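Local atomic coordinates of citrate lyase subunit beta-like protein (Mycobacterium tuberculosis H37Rv, PDB entry 6CJ4), a protein that probably acts as a magnesium-dependent carbon-carbon lyase related to the citrate lyase beta subunit, and may play a role in fatty acid biosynthesis. Residues 9-14 with 68-73. Residues are numbered along the deposited sequence; the frame is centred on the assembly and turned at random.
With AAE (acetoacetic acid), chain D; ACT (acetate ion), chain C.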
loop_
_atom_site.group_PDB
_atom_site.type_symbol
_atom_site.label_atom_id
_atom_site.label_comp_id
_atom_site.label_asym_id
_atom_site.label_seq_id
_atom_site.Cartn_x
_atom_site.Cartn_y
_atom_site.Cartn_z
ATOM N N MET A 9 27.342 14.541 -3.381
ATOM C CA MET A 9 26.992 15.575 -2.410
ATOM C C MET A 9 26.687 14.978 -1.044
ATOM O O MET A 9 26.256 13.828 -0.941
ATOM C CB MET A 9 25.786 16.382 -2.894
ATOM C CG MET A 9 26.012 17.113 -4.202
ATOM S SD MET A 9 24.476 17.672 -4.964
ATOM C CE MET A 9 23.919 18.921 -3.816
ATOM N N ASN A 10 26.920 15.761 0.008
ATOM C CA ASN A 10 26.490 15.380 1.350
ATOM C C ASN A 10 25.146 16.052 1.635
ATOM O O ASN A 10 25.000 16.926 2.494
ATOM C CB ASN A 10 27.547 15.744 2.382
ATOM C CG ASN A 10 27.431 14.912 3.644
ATOM O OD1 ASN A 10 26.365 14.369 3.946
ATOM N ND2 ASN A 10 28.527 14.804 4.384
ATOM N N LEU A 11 24.153 15.627 0.854
ATOM C CA LEU A 11 22.812 16.186 0.981
ATOM C C LEU A 11 22.175 15.819 2.314
ATOM O O LEU A 11 21.393 16.605 2.864
ATOM C CB LEU A 11 21.952 15.716 -0.195
ATOM C CG LEU A 11 22.269 16.469 -1.489
ATOM C CD1 LEU A 11 21.564 15.854 -2.688
ATOM C CD2 LEU A 11 21.872 17.927 -1.318
ATOM N N ARG A 12 22.515 14.649 2.858
ATOM C CA ARG A 12 21.954 14.234 4.137
ATOM C C ARG A 12 22.441 15.119 5.278
ATOM O O ARG A 12 21.735 15.273 6.281
ATOM C CB ARG A 12 22.301 12.769 4.400
ATOM C CG ARG A 12 21.480 12.117 5.502
ATOM C CD ARG A 12 21.829 10.643 5.654
ATOM N NE ARG A 12 21.480 9.858 4.472
ATOM C CZ ARG A 12 20.285 9.314 4.257
ATOM N NH1 ARG A 12 19.310 9.472 5.148
ATOM N NH2 ARG A 12 20.062 8.609 3.151
ATOM N N ALA A 13 23.631 15.713 5.145
ATOM C CA ALA A 13 24.141 16.597 6.187
ATOM C C ALA A 13 23.436 17.949 6.202
ATOM O O ALA A 13 23.465 18.639 7.225
ATOM C CB ALA A 13 25.647 16.803 6.019
ATOM N N ALA A 14 22.819 18.348 5.094
ATOM C CA ALA A 14 22.036 19.572 5.094
ATOM C C ALA A 14 20.703 19.346 5.807
ATOM O O ALA A 14 20.231 18.215 5.970
ATOM C CB ALA A 14 21.804 20.060 3.663
ATOM N N ARG A 68 24.918 22.208 -2.256
ATOM C CA ARG A 68 23.621 22.467 -1.643
ATOM C C ARG A 68 22.555 22.773 -2.688
ATOM O O ARG A 68 21.538 23.399 -2.367
ATOM C CB ARG A 68 23.734 23.618 -0.639
ATOM C CG ARG A 68 24.613 23.303 0.556
ATOM C CD ARG A 68 24.007 22.188 1.395
ATOM N NE ARG A 68 24.740 21.969 2.641
ATOM C CZ ARG A 68 25.591 20.965 2.847
ATOM N NH1 ARG A 68 25.820 20.076 1.889
ATOM N NH2 ARG A 68 26.208 20.846 4.014
ATOM N N THR A 69 22.771 22.345 -3.934
ATOM C CA THR A 69 21.880 22.664 -5.042
ATOM C C THR A 69 21.636 21.407 -5.857
ATOM O O THR A 69 22.587 20.697 -6.201
ATOM C CB THR A 69 22.477 23.750 -5.946
ATOM O OG1 THR A 69 22.842 24.892 -5.163
ATOM C CG2 THR A 69 21.474 24.173 -7.014
ATOM N N VAL A 70 20.366 21.145 -6.156
ATOM C CA VAL A 70 19.907 20.083 -7.044
ATOM C C VAL A 70 19.234 20.762 -8.230
ATOM O O VAL A 70 18.652 21.841 -8.078
ATOM C CB VAL A 70 18.918 19.139 -6.306
ATOM C CG1 VAL A 70 18.251 18.156 -7.265
ATOM C CG2 VAL A 70 19.624 18.400 -5.167
ATOM N N VAL A 71 19.297 20.144 -9.410
ATOM C CA VAL A 71 18.635 20.693 -10.592
ATOM C C VAL A 71 17.530 19.738 -11.020
ATOM O O VAL A 71 17.804 18.582 -11.369
ATOM C CB VAL A 71 19.623 20.937 -11.745
ATOM C CG1 VAL A 71 18.880 21.458 -12.980
ATOM C CG2 VAL A 71 20.722 21.943 -11.321
ATOM N N ARG A 72 16.279 20.208 -11.011
ATOM C CA ARG A 72 15.201 19.382 -11.552
ATOM C C ARG A 72 15.176 19.528 -13.067
ATOM O O ARG A 72 14.936 20.624 -13.591
ATOM C CB ARG A 72 13.831 19.729 -10.970
ATOM C CG ARG A 72 12.749 18.817 -11.591
ATOM C CD ARG A 72 11.453 18.747 -10.773
ATOM N NE ARG A 72 10.643 19.948 -10.927
ATOM C CZ ARG A 72 9.382 20.039 -10.511
ATOM N NH1 ARG A 72 8.800 18.997 -9.932
ATOM N NH2 ARG A 72 8.705 21.162 -10.689
ATOM N N ILE A 73 15.444 18.425 -13.766
ATOM C CA ILE A 73 15.432 18.410 -15.222
ATOM C C ILE A 73 14.060 17.968 -15.708
ATOM O O ILE A 73 13.145 17.764 -14.905
ATOM C CB ILE A 73 16.548 17.501 -15.765
ATOM C CG1 ILE A 73 16.329 16.050 -15.297
ATOM C CG2 ILE A 73 17.888 18.033 -15.281
ATOM C CD1 ILE A 73 17.427 15.055 -15.759
HETATM O O1 AAE D . 3.417 17.194 -9.197
HETATM C C2 AAE D . 3.403 17.581 -8.001
HETATM O O3 AAE D . 2.583 17.080 -7.178
HETATM C C4 AAE D . 4.356 18.634 -7.529
HETATM C C5 AAE D . 5.804 18.467 -7.867
HETATM O O8 AAE D . 6.123 18.011 -8.961
HETATM C C9 AAE D . 6.836 18.892 -6.881
HETATM C C ACT C . 5.923 22.124 -8.763
HETATM O O ACT C . 4.862 22.264 -8.090
HETATM O OXT ACT C . 6.172 21.282 -9.680
HETATM C CH3 ACT C . 7.069 23.141 -8.404
#
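Arg68 reaches Ala14 because its chain doubles back at chi2 (-65°): CB leaves the backbone pointing away from residues 9-14, yet the bend returns the guanidinium to them. Met9, as modelled, likewise kinks at chi3 (67°), and this turn lays its terminal CE against the start of strand 69-72. The methyl of Ala14 sits over one face of the Arg68 guanidinium, displaced toward the rim, with CB 3.6 Å from Arg68 NE. A small side chain suits this spot, since it lets the flat group lie close while the long arginine spans the gap with its aliphatic part and keeps its charge at the partly exposed margin. Asn10 O lies obliquely off the Arg68 guanidinium, 3.3 Å from NH1. Asn10 itself stands at the head of a single turn: its backbone O accepts the N-H of Ala13, and OD1 adds a weak bond to the same N-H. Residues 9-14 precede the first strand of the TIM barrel of the HpcH/HpaI aldolase family, and this short turn packs beside the N-terminal end of the third strand, 69-72. Deeper in, Leu11 CD1 meets Val70 CG2 at 4.0 Å, the two buried, branched side chains crossing at a slant, and Val38 of the neighbouring strand also touches Leu11. Met9 is poorly ordered, so the 3.3 Å from its CE to Thr69 O is approximate; an unbranched, pliable thioether suits such a margin. At the far, C-terminal end of the same strand, substrate-binding Arg72 turns to the active site, where the edge of its guanidinium donates from NH1 to acetoacetate O8 and Asp42 holds NE in a salt bridge. Its NH2 points nearly straight (174°) at OXT of an acetate ion, probably from the crystallisation liquor.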